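Local coordinates for B-type flagellar hook-associated protein 2 (Pseudomonas aeruginosa, PDB 5FHY) that caps the distal end of the growing flagellar filament, helping flagellin subunits polymerise there and keeping them from leaking out unassembled, at residues B[49-54]-B[117-122]; B[58-63]-B[140-145]; B[111-116]-B[160-165]; B[132-137]-B[147-152]. One frame throughout, in Å; residues are numbered along the deposited sequence.

Contact 1 of 4, residues B[49-54]-B[117-122]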
loop_
_atom_site.group_PDB
_atom_site.type_symbol
_atom_site.label_atom_id
_atom_site.label_comp_id
_atom_site.label_asym_id
_atom_site.label_seq_id
_atom_site.Cartn_x
_atom_site.Cartn_y
_atom_site.Cartn_z
ATOM N N ILE B 49 48.642 -7.103 35.436
ATOM C CA ILE B 49 49.190 -8.000 36.438
ATOM C C ILE B 49 48.218 -8.227 37.580
ATOM O O ILE B 49 47.239 -7.496 37.740
ATOM C CB ILE B 49 50.506 -7.450 37.019
ATOM C CG1 ILE B 49 50.229 -6.252 37.931
ATOM C CG2 ILE B 49 51.466 -7.067 35.902
ATOM C CD1 ILE B 49 51.432 -5.781 38.705
ATOM N N ALA B 50 48.505 -9.246 38.380
ATOM C CA ALA B 50 47.707 -9.547 39.561
ATOM C C ALA B 50 48.646 -9.757 40.737
ATOM O O ALA B 50 49.561 -10.575 40.670
ATOM C CB ALA B 50 46.839 -10.772 39.336
ATOM N N LEU B 51 48.423 -9.016 41.815
ATOM C CA LEU B 51 49.300 -9.102 42.979
ATOM C C LEU B 51 48.884 -10.274 43.859
ATOM O O LEU B 51 47.943 -10.989 43.529
ATOM C CB LEU B 51 49.292 -7.790 43.771
ATOM C CG LEU B 51 49.577 -6.526 42.954
ATOM C CD1 LEU B 51 49.481 -5.287 43.824
ATOM C CD2 LEU B 51 50.942 -6.612 42.267
ATOM N N GLN B 52 49.598 -10.479 44.963
ATOM C CA GLN B 52 49.294 -11.584 45.866
ATOM C C GLN B 52 47.877 -11.479 46.410
ATOM O O GLN B 52 47.367 -10.377 46.618
ATOM C CB GLN B 52 50.283 -11.625 47.036
ATOM C CG GLN B 52 51.610 -12.285 46.719
ATOM C CD GLN B 52 52.521 -12.396 47.930
ATOM O OE1 GLN B 52 52.086 -12.789 49.014
ATOM N NE2 GLN B 52 53.794 -12.051 47.749
ATOM N N ALA B 53 47.244 -12.627 46.632
ATOM C CA ALA B 53 45.906 -12.656 47.204
ATOM C C ALA B 53 46.025 -12.464 48.703
ATOM O O ALA B 53 46.913 -13.027 49.339
ATOM C CB ALA B 53 45.193 -13.955 46.877
ATOM N N ILE B 54 45.135 -11.660 49.266
ATOM C CA ILE B 54 45.168 -11.391 50.692
ATOM C C ILE B 54 44.122 -12.232 51.410
ATOM O O ILE B 54 42.926 -12.114 51.143
ATOM C CB ILE B 54 44.943 -9.895 50.976
ATOM C CG1 ILE B 54 45.883 -9.050 50.112
ATOM C CG2 ILE B 54 45.156 -9.596 52.443
ATOM C CD1 ILE B 54 47.340 -9.353 50.339
ATOM N N LEU B 117 44.817 -7.193 44.398
ATOM C CA LEU B 117 44.784 -6.025 43.531
ATOM C C LEU B 117 45.136 -6.431 42.109
ATOM O O LEU B 117 46.088 -7.176 41.888
ATOM C CB LEU B 117 45.743 -4.946 44.034
ATOM C CG LEU B 117 45.322 -4.194 45.297
ATOM C CD1 LEU B 117 46.518 -3.513 45.948
ATOM C CD2 LEU B 117 44.220 -3.192 44.988
ATOM N N VAL B 118 44.357 -5.946 41.148
ATOM C CA VAL B 118 44.605 -6.234 39.741
ATOM C C VAL B 118 44.833 -4.910 39.024
ATOM O O VAL B 118 43.958 -4.043 39.003
ATOM C CB VAL B 118 43.434 -7.013 39.095
ATOM C CG1 VAL B 118 43.643 -7.151 37.587
ATOM C CG2 VAL B 118 43.286 -8.386 39.742
ATOM N N LEU B 119 46.020 -4.752 38.450
ATOM C CA LEU B 119 46.409 -3.481 37.859
ATOM C C LEU B 119 46.577 -3.594 36.347
ATOM O O LEU B 119 47.112 -4.581 35.844
ATOM C CB LEU B 119 47.697 -2.969 38.511
ATOM C CG LEU B 119 47.635 -2.492 39.969
ATOM C CD1 LEU B 119 47.570 -3.657 40.959
ATOM C CD2 LEU B 119 48.827 -1.605 40.276
ATOM N N SER B 120 46.090 -2.587 35.627
ATOM C CA SER B 120 46.157 -2.583 34.168
ATOM C C SER B 120 46.794 -1.307 33.630
ATOM O O SER B 120 46.631 -0.230 34.200
ATOM C CB SER B 120 44.760 -2.742 33.559
ATOM O OG SER B 120 44.190 -3.996 33.884
ATOM N N SER B 121 47.512 -1.436 32.519
ATOM C CA SER B 121 48.084 -0.283 31.840
ATOM C C SER B 121 47.531 -0.182 30.423
ATOM O O SER B 121 47.134 -1.183 29.837
ATOM C CB SER B 121 49.609 -0.381 31.809
ATOM O OG SER B 121 50.157 0.581 30.928
ATOM N N THR B 122 47.497 1.025 29.871
ATOM C CA THR B 122 46.989 1.205 28.516
ATOM C C THR B 122 48.103 1.438 27.502
ATOM O O THR B 122 47.838 1.671 26.322
ATOM C CB THR B 122 46.002 2.382 28.432
ATOM O OG1 THR B 122 46.665 3.596 28.807
ATOM C CG2 THR B 122 44.818 2.148 29.347
HETATM O O HOH W 1 46.740 -7.786 46.323
#
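I49 and L119 form an antiparallel hydrogen-bonded pair, and one step on A50 and V118 make the non-hydrogen-bonded pair, their CA atoms 4.5 Å apart. Three backbone bonds join the two segments: I49 N to L119 O at 3.0 Å, L119 N back to I49 O, and L51 N to L117 O, which is practically straight at 179°. Beyond it a single water extends the ladder, accepting from L117 N and donating to Q52 O. A50 CB and V118 CG2 meet loosely on one face, while V118 CG1 lies 3.6 Å from I49 O. The opposite face is richer in carbon. There the CD1 methyl of L51 is the common point of three leucines, 3.8 Å from L117 CB and equally close to L119 CD1, while I49 CG1 reaches L119 CB less closely at 4.2 Å. This leucine face is roofed by helix 88-98, where M91 packs on L117 and I95 on L119. Strand 114-121, part of the flagellin hook IN motif, is an inner strand of a four-stranded antiparallel sheet, with 104-111 along its other edge and 48-50 passing the pairing on to 165-166.

Contact 2 of 4, residues B[58-63]-B[140-145]; sequences ANAKFN and GGNTSL
The side-chain amide of N142 stands in for a strand partner, gripping the backbone of 58-63 at two points. Its ND2 donates to N59 O at 2.7 Å, with that oxygen in the amide plane, and its OD1 receives the N-H of K61 at 2.7 Å, almost straight at 170°. This reach depends on CG sitting between the backbone N and carbonyl carbon of N142 (chi1 49°), which folds the amide over K61. The carbonyl of K61 answers by accepting two backbone donors: N142 N at 2.9 Å and T143 N at 3.2 Å. T143 OG1 adds a weak bond to the same oxygen. Farther along, N63 N donates to T143 O, and N63 OD1 takes a weak bond from G141 N. F62 and T143 are thereby linked in a single bridge. G141, with no side chain, lets K61 O come within 3.4 Å of its CA. Packing surrounds this polar core: L145 CD1 touches F62 CB at 3.8 Å, and T143 CG2 meets A60 CB. The F62 ring also has oxygen neighbours, S144 O at its edge and T143 OG1 obliquely placed, and runs inward to L88 and M91 of helix 88-98. Two irregular loops are therefore joined chiefly through hydrogen bonds to main-chain polar groups, with the N142 amide supplying two bonds of the kind a neighbouring strand's backbone would give and N63 a weak one, and F62 tying the pair to the hydrophobic core.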
loop_
_atom_site.group_PDB
_atom_site.type_symbol
_atom_site.label_atom_id
_atom_site.label_comp_id
_atom_site.label_asym_id
_atom_site.label_seq_id
_atom_site.Cartn_x
_atom_site.Cartn_y
_atom_site.Cartn_z
ATOM N N ALA B 58 38.466 -9.113 54.457
ATOM C CA ALA B 58 37.402 -8.350 55.100
ATOM C C ALA B 58 37.868 -7.733 56.414
ATOM O O ALA B 58 37.234 -6.820 56.940
ATOM C CB ALA B 58 36.188 -9.234 55.336
ATOM N N ASN B 59 38.974 -8.242 56.944
ATOM C CA ASN B 59 39.531 -7.719 58.183
ATOM C C ASN B 59 41.001 -7.365 58.027
ATOM O O ASN B 59 41.687 -7.085 59.009
ATOM C CB ASN B 59 39.364 -8.728 59.320
ATOM C CG ASN B 59 37.914 -8.931 59.715
ATOM O OD1 ASN B 59 37.114 -7.994 59.698
ATOM N ND2 ASN B 59 37.570 -10.158 60.084
ATOM N N ALA B 60 41.483 -7.376 56.789
ATOM C CA ALA B 60 42.899 -7.145 56.545
ATOM C C ALA B 60 43.226 -5.663 56.416
ATOM O O ALA B 60 42.565 -4.923 55.689
ATOM C CB ALA B 60 43.349 -7.895 55.294
ATOM N N LYS B 61 44.259 -5.243 57.134
ATOM C CA LYS B 61 44.736 -3.870 57.083
ATOM C C LYS B 61 46.243 -3.890 56.893
ATOM O O LYS B 61 46.951 -4.632 57.570
ATOM C CB LYS B 61 44.354 -3.091 58.346
ATOM C CG LYS B 61 42.880 -3.154 58.706
ATOM C CD LYS B 61 42.407 -1.827 59.279
ATOM C CE LYS B 61 42.540 -0.717 58.244
ATOM N NZ LYS B 61 42.148 0.625 58.763
ATOM N N PHE B 62 46.736 -3.072 55.974
ATOM C CA PHE B 62 48.146 -3.114 55.605
ATOM C C PHE B 62 49.060 -2.339 56.552
ATOM O O PHE B 62 48.672 -1.320 57.122
ATOM C CB PHE B 62 48.321 -2.585 54.181
ATOM C CG PHE B 62 47.734 -3.479 53.123
ATOM C CD1 PHE B 62 48.283 -4.724 52.873
ATOM C CD2 PHE B 62 46.639 -3.077 52.377
ATOM C CE1 PHE B 62 47.756 -5.551 51.902
ATOM C CE2 PHE B 62 46.108 -3.903 51.402
ATOM C CZ PHE B 62 46.667 -5.141 51.167
ATOM N N ASN B 63 50.272 -2.855 56.726
ATOM C CA ASN B 63 51.339 -2.146 57.425
ATOM C C ASN B 63 51.615 -0.786 56.792
ATOM O O ASN B 63 51.256 -0.550 55.637
ATOM C CB ASN B 63 52.620 -2.980 57.428
ATOM C CG ASN B 63 52.530 -4.188 58.330
ATOM O OD1 ASN B 63 51.655 -4.272 59.189
ATOM N ND2 ASN B 63 53.434 -5.139 58.134
ATOM N N GLY B 140 51.737 -1.413 61.380
ATOM C CA GLY B 140 50.642 -0.537 61.015
ATOM C C GLY B 140 49.347 -1.304 60.842
ATOM O O GLY B 140 48.261 -0.727 60.882
ATOM N N GLY B 141 49.468 -2.618 60.674
ATOM C CA GLY B 141 48.316 -3.470 60.445
ATOM C C GLY B 141 48.615 -4.941 60.666
ATOM O O GLY B 141 49.591 -5.294 61.324
ATOM N N ASN B 142 47.772 -5.800 60.103
ATOM C CA ASN B 142 47.880 -7.243 60.308
ATOM C C ASN B 142 48.495 -8.002 59.133
ATOM O O ASN B 142 48.847 -9.174 59.264
ATOM C CB ASN B 142 46.502 -7.823 60.629
ATOM C CG ASN B 142 45.436 -7.364 59.657
ATOM O OD1 ASN B 142 45.729 -6.984 58.523
ATOM N ND2 ASN B 142 44.187 -7.380 60.105
ATOM N N THR B 143 48.625 -7.342 57.988
ATOM C CA THR B 143 49.247 -7.978 56.833
ATOM C C THR B 143 50.437 -7.178 56.327
ATOM O O THR B 143 50.463 -5.954 56.420
ATOM C CB THR B 143 48.251 -8.146 55.669
ATOM O OG1 THR B 143 47.643 -6.882 55.372
ATOM C CG2 THR B 143 47.170 -9.156 56.018
ATOM N N SER B 144 51.426 -7.888 55.797
ATOM C CA SER B 144 52.638 -7.260 55.296
ATOM C C SER B 144 52.319 -6.385 54.088
ATOM O O SER B 144 51.458 -6.728 53.283
ATOM C CB SER B 144 53.675 -8.324 54.935
ATOM O OG SER B 144 54.817 -7.741 54.336
ATOM N N LEU B 145 53.007 -5.256 53.964
ATOM C CA LEU B 145 52.837 -4.401 52.797
ATOM C C LEU B 145 53.736 -4.910 51.679
ATOM O O LEU B 145 53.501 -4.641 50.502
ATOM C CB LEU B 145 53.156 -2.940 53.129
ATOM C CG LEU B 145 52.825 -1.886 52.065
ATOM C CD1 LEU B 145 51.333 -1.582 52.050
ATOM C CD2 LEU B 145 53.631 -0.616 52.292
#

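Contact 3 of 4, residues B[111-116]-B[160-165]. With NA (sodium ion), chain E.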
loop_
_atom_site.group_PDB
_atom_site.type_symbol
_atom_site.label_atom_id
_atom_site.label_comp_id
_atom_site.label_asym_id
_atom_site.label_seq_id
_atom_site.Cartn_x
_atom_site.Cartn_y
_atom_site.Cartn_z
ATOM N N ASP B 111 38.891 -14.461 44.687
ATOM C CA ASP B 111 38.930 -15.858 44.281
ATOM C C ASP B 111 38.954 -16.759 45.512
ATOM O O ASP B 111 38.593 -16.331 46.607
ATOM C CB ASP B 111 40.139 -16.129 43.376
ATOM C CG ASP B 111 41.470 -15.862 44.063
ATOM O OD1 ASP B 111 41.525 -15.002 44.965
ATOM O OD2 ASP B 111 42.469 -16.518 43.693
ATOM N N ASN B 112 39.372 -18.007 45.340
ATOM C CA ASN B 112 39.378 -18.948 46.457
ATOM C C ASN B 112 40.557 -18.710 47.388
ATOM O O ASN B 112 40.647 -19.313 48.458
ATOM C CB ASN B 112 39.396 -20.391 45.953
ATOM C CG ASN B 112 38.104 -20.782 45.272
ATOM O OD1 ASN B 112 37.054 -20.190 45.518
ATOM N ND2 ASN B 112 38.174 -21.781 44.404
ATOM N N SER B 113 41.458 -17.824 46.976
ATOM C CA SER B 113 42.639 -17.508 47.770
ATOM C C SER B 113 42.408 -16.262 48.614
ATOM O O SER B 113 43.118 -16.015 49.590
ATOM C CB SER B 113 43.857 -17.296 46.865
ATOM O OG SER B 113 44.123 -18.440 46.074
ATOM N N GLY B 114 41.415 -15.471 48.220
ATOM C CA GLY B 114 41.116 -14.225 48.896
ATOM C C GLY B 114 40.806 -13.126 47.900
ATOM O O GLY B 114 40.241 -13.376 46.834
ATOM N N SER B 115 41.166 -11.899 48.259
ATOM C CA SER B 115 41.031 -10.761 47.362
ATOM C C SER B 115 42.422 -10.226 47.036
ATOM O O SER B 115 43.332 -10.319 47.854
ATOM C CB SER B 115 40.158 -9.667 47.981
ATOM O OG SER B 115 38.838 -10.124 48.215
ATOM N N ARG B 116 42.591 -9.675 45.842
ATOM C CA ARG B 116 43.897 -9.188 45.412
ATOM C C ARG B 116 43.748 -7.969 44.520
ATOM O O ARG B 116 42.686 -7.736 43.941
ATOM C CB ARG B 116 44.663 -10.283 44.667
ATOM C CG ARG B 116 44.195 -10.513 43.233
ATOM C CD ARG B 116 44.972 -11.649 42.587
ATOM N NE ARG B 116 44.540 -12.935 43.122
ATOM C CZ ARG B 116 45.286 -14.032 43.141
ATOM N NH1 ARG B 116 46.520 -14.010 42.655
ATOM N NH2 ARG B 116 44.795 -15.151 43.654
ATOM N N ASP B 160 46.349 -20.167 38.955
ATOM C CA ASP B 160 45.516 -20.237 40.155
ATOM C C ASP B 160 46.369 -20.358 41.418
ATOM O O ASP B 160 47.419 -20.990 41.405
ATOM C CB ASP B 160 44.527 -21.404 40.062
ATOM C CG ASP B 160 43.551 -21.429 41.220
ATOM O OD1 ASP B 160 43.088 -20.342 41.625
ATOM O OD2 ASP B 160 43.242 -22.532 41.720
ATOM N N GLY B 161 45.915 -19.744 42.503
ATOM C CA GLY B 161 46.684 -19.712 43.734
ATOM C C GLY B 161 46.864 -18.286 44.211
ATOM O O GLY B 161 46.574 -17.337 43.480
ATOM N N ALA B 162 47.358 -18.128 45.433
ATOM C CA ALA B 162 47.497 -16.807 46.031
ATOM C C ALA B 162 48.673 -16.035 45.442
ATOM O O ALA B 162 48.745 -14.813 45.574
ATOM C CB ALA B 162 47.645 -16.921 47.543
ATOM N N ALA B 163 49.594 -16.750 44.801
ATOM C CA ALA B 163 50.793 -16.128 44.252
ATOM C C ALA B 163 50.468 -15.117 43.166
ATOM O O ALA B 163 49.453 -15.223 42.479
ATOM C CB ALA B 163 51.733 -17.182 43.703
ATOM N N ALA B 164 51.348 -14.133 43.021
ATOM C CA ALA B 164 51.180 -13.095 42.018
ATOM C C ALA B 164 51.639 -13.586 40.656
ATOM O O ALA B 164 52.292 -14.623 40.546
ATOM C CB ALA B 164 51.939 -11.839 42.420
ATOM N N GLY B 165 51.281 -12.838 39.619
ATOM C CA GLY B 165 51.637 -13.193 38.259
ATOM C C GLY B 165 51.022 -12.239 37.257
ATOM O O GLY B 165 50.031 -11.576 37.559
HETATM NA NA NA E . 48.909 -17.608 41.583
#
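Hydrogen bonds from R116 to the carbonyls of 160-165 dominate this contact. NH2 reaches G161 O at 2.8 Å, nearly straight at 169°; the oxygen lies in the guanidinium plane, although the donor stands above the plane of the carbonyl. NH1 adds weak bonds to G161 O and, at 3.2 Å, to A163 O, so one flat group spans two carbonyls along its edge. A bend at chi3 (74°) turns the guanidinium toward the loop. The ionic part is a salt bridge within 111-116, R116 NH2 to D111 OD2 at 2.7 Å, which ties the arginine to the base of its own turn. That turn is the two-residue turn of a beta-hairpin made by strands 104-111 and 114-121: D111 N bonds to G114 O, and N112 and S113 form its tip. Besides its weak bond from R116 NH1, A163 O coordinates a sodium ion at 2.6 Å, together with S159 O. Apolar contact is slight, with S113 CB resting on A162 CB at 3.9 Å. Between subunits, the carboxylate of D160, close to that of D111, accepts from K181 N of the second subunit through OD1, and N112 OD1 accepts from S183 N of that same subunit.

Contact 4 of 4, residues B[132-137]-B[147-152]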
loop_
_atom_site.group_PDB
_atom_site.type_symbol
_atom_site.label_atom_id
_atom_site.label_comp_id
_atom_site.label_asym_id
_atom_site.label_seq_id
_atom_site.Cartn_x
_atom_site.Cartn_y
_atom_site.Cartn_z
ATOM N N VAL B 132 55.814 -2.769 40.674
ATOM C CA VAL B 132 55.442 -2.310 42.005
ATOM C C VAL B 132 56.585 -2.524 42.993
ATOM O O VAL B 132 56.981 -3.662 43.258
ATOM C CB VAL B 132 54.187 -3.032 42.527
ATOM C CG1 VAL B 132 53.799 -2.481 43.896
ATOM C CG2 VAL B 132 53.032 -2.884 41.539
ATOM N N GLU B 133 57.122 -1.425 43.516
ATOM C CA GLU B 133 58.167 -1.470 44.538
ATOM C C GLU B 133 57.596 -1.097 45.910
ATOM O O GLU B 133 56.821 -0.148 46.024
ATOM C CB GLU B 133 59.312 -0.525 44.167
ATOM C CG GLU B 133 60.268 -1.079 43.116
ATOM C CD GLU B 133 61.137 -0.004 42.477
ATOM O OE1 GLU B 133 60.633 1.116 42.245
ATOM O OE2 GLU B 133 62.323 -0.284 42.196
ATOM N N VAL B 134 57.978 -1.838 46.949
ATOM C CA VAL B 134 57.381 -1.651 48.271
ATOM C C VAL B 134 58.417 -1.455 49.378
ATOM O O VAL B 134 59.293 -2.297 49.574
ATOM C CB VAL B 134 56.501 -2.851 48.668
ATOM C CG1 VAL B 134 55.968 -2.661 50.089
ATOM C CG2 VAL B 134 55.357 -3.039 47.680
ATOM N N SER B 135 58.306 -0.344 50.099
ATOM C CA SER B 135 59.057 -0.141 51.335
ATOM C C SER B 135 58.111 -0.323 52.519
ATOM O O SER B 135 57.193 0.470 52.711
ATOM C CB SER B 135 59.705 1.244 51.374
ATOM O OG SER B 135 60.781 1.338 50.456
ATOM N N ASP B 136 58.341 -1.359 53.317
ATOM C CA ASP B 136 57.411 -1.718 54.386
ATOM C C ASP B 136 57.942 -1.351 55.768
ATOM O O ASP B 136 59.025 -1.781 56.159
ATOM C CB ASP B 136 57.105 -3.219 54.329
ATOM C CG ASP B 136 56.062 -3.646 55.345
ATOM O OD1 ASP B 136 55.342 -2.771 55.865
ATOM O OD2 ASP B 136 55.966 -4.861 55.624
ATOM N N ASP B 137 57.178 -0.551 56.507
ATOM C CA ASP B 137 57.592 -0.131 57.844
ATOM C C ASP B 137 57.563 -1.306 58.819
ATOM O O ASP B 137 58.143 -1.237 59.901
ATOM C CB ASP B 137 56.708 1.005 58.364
ATOM C CG ASP B 137 56.895 2.292 57.584
ATOM O OD1 ASP B 137 57.932 2.431 56.902
ATOM O OD2 ASP B 137 56.011 3.170 57.665
ATOM N N GLN B 147 54.137 -7.823 50.443
ATOM C CA GLN B 147 53.619 -8.867 49.562
ATOM C C GLN B 147 52.849 -8.275 48.381
ATOM O O GLN B 147 52.275 -9.009 47.576
ATOM C CB GLN B 147 52.736 -9.859 50.332
ATOM C CG GLN B 147 51.522 -9.268 51.021
ATOM C CD GLN B 147 50.688 -10.324 51.731
ATOM O OE1 GLN B 147 50.790 -11.514 51.433
ATOM N NE2 GLN B 147 49.858 -9.890 52.673
ATOM N N LEU B 148 52.843 -6.949 48.276
ATOM C CA LEU B 148 52.240 -6.282 47.127
ATOM C C LEU B 148 53.298 -5.926 46.090
ATOM O O LEU B 148 53.002 -5.268 45.094
ATOM C CB LEU B 148 51.486 -5.024 47.557
ATOM C CG LEU B 148 50.225 -5.191 48.406
ATOM C CD1 LEU B 148 49.497 -3.862 48.522
ATOM C CD2 LEU B 148 49.308 -6.261 47.826
ATOM N N ALA B 149 54.528 -6.375 46.319
ATOM C CA ALA B 149 55.616 -6.075 45.399
ATOM C C ALA B 149 55.473 -6.929 44.145
ATOM O O ALA B 149 54.960 -8.046 44.196
ATOM C CB ALA B 149 56.973 -6.305 46.067
ATOM N N PHE B 150 55.921 -6.391 43.018
ATOM C CA PHE B 150 55.822 -7.089 41.744
ATOM C C PHE B 150 56.994 -6.698 40.852
ATOM O O PHE B 150 57.149 -5.534 40.478
ATOM C CB PHE B 150 54.487 -6.769 41.056
ATOM C CG PHE B 150 54.165 -7.664 39.880
ATOM C CD1 PHE B 150 53.399 -8.810 40.047
ATOM C CD2 PHE B 150 54.602 -7.345 38.603
ATOM C CE1 PHE B 150 53.093 -9.625 38.967
ATOM C CE2 PHE B 150 54.299 -8.159 37.525
ATOM C CZ PHE B 150 53.541 -9.296 37.708
ATOM N N ASP B 151 57.818 -7.678 40.510
ATOM C CA ASP B 151 58.942 -7.437 39.621
ATOM C C ASP B 151 58.732 -8.238 38.338
ATOM O O ASP B 151 58.858 -9.462 38.337
ATOM C CB ASP B 151 60.263 -7.814 40.304
ATOM C CG ASP B 151 61.472 -7.546 39.429
ATOM O OD1 ASP B 151 61.369 -6.712 38.504
ATOM O OD2 ASP B 151 62.527 -8.170 39.670
ATOM N N PRO B 152 58.400 -7.538 37.240
ATOM C CA PRO B 152 58.118 -8.107 35.913
ATOM C C PRO B 152 59.252 -8.975 35.365
ATOM O O PRO B 152 59.021 -9.813 34.495
ATOM C CB PRO B 152 57.924 -6.864 35.041
ATOM C CG PRO B 152 57.459 -5.826 35.982
ATOM C CD PRO B 152 58.194 -6.081 37.263
#
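V132 and V134 turn their side chains toward the returning loop and meet L148, A149 and F150 in a small apolar centre, built around a single antiparallel beta bridge between V132 and F150. The bridge lies along strand 130-136, an outermost strand of a three-stranded sheet within the chain, so the loop that follows doubles back to pair with its edge. V134 CG2 sits over the 148-149 peptide, 3.7 Å from A149 N, and reaches A149 CB at 4.0 Å. V132 CB faces F150 CB, the two side chains crossing at about a right angle. The first torsion of F150 (chi1 -168°) swings the phenyl ring away from its own N, and it leads off past the valine to pack on A155 and on I49. V132 CG1 is pressed against L148 O at 3.1 Å, a tight van der Waals contact. Farther out, A149 CA makes a C-H...O contact with V132 O, and D151 OD1 has a long, weak ion pair with K131 NZ. The bridge itself is closed by two backbone bonds, V132 N to F150 O at 3.1 Å and F150 N to V132 O at 2.9 Å.

How the contacts relate
In this central portion of the cap protein, burial and chemistry change together. Contacts 1 and 4 are buried, contact 1 relying on strand pairing and contact 4 on one beta bridge between a strand edge and a loop, each with aliphatic packing; contacts 2 and 3 lie partly at the surface and work through amide, guanidinium and carbonyl groups. Contacts 1 and 3 share strand 114-121: A53 bonds to A162 in 160-165, while I54 bonds to S115 on the shared strand. I54 also carries contact 1 onto contact 2 by packing on A60 and F62. Contact 4 borders contact 2 where D136 meets N63 and L145, and F150 touches both I49 and A164. Only contact 3 touches a second subunit.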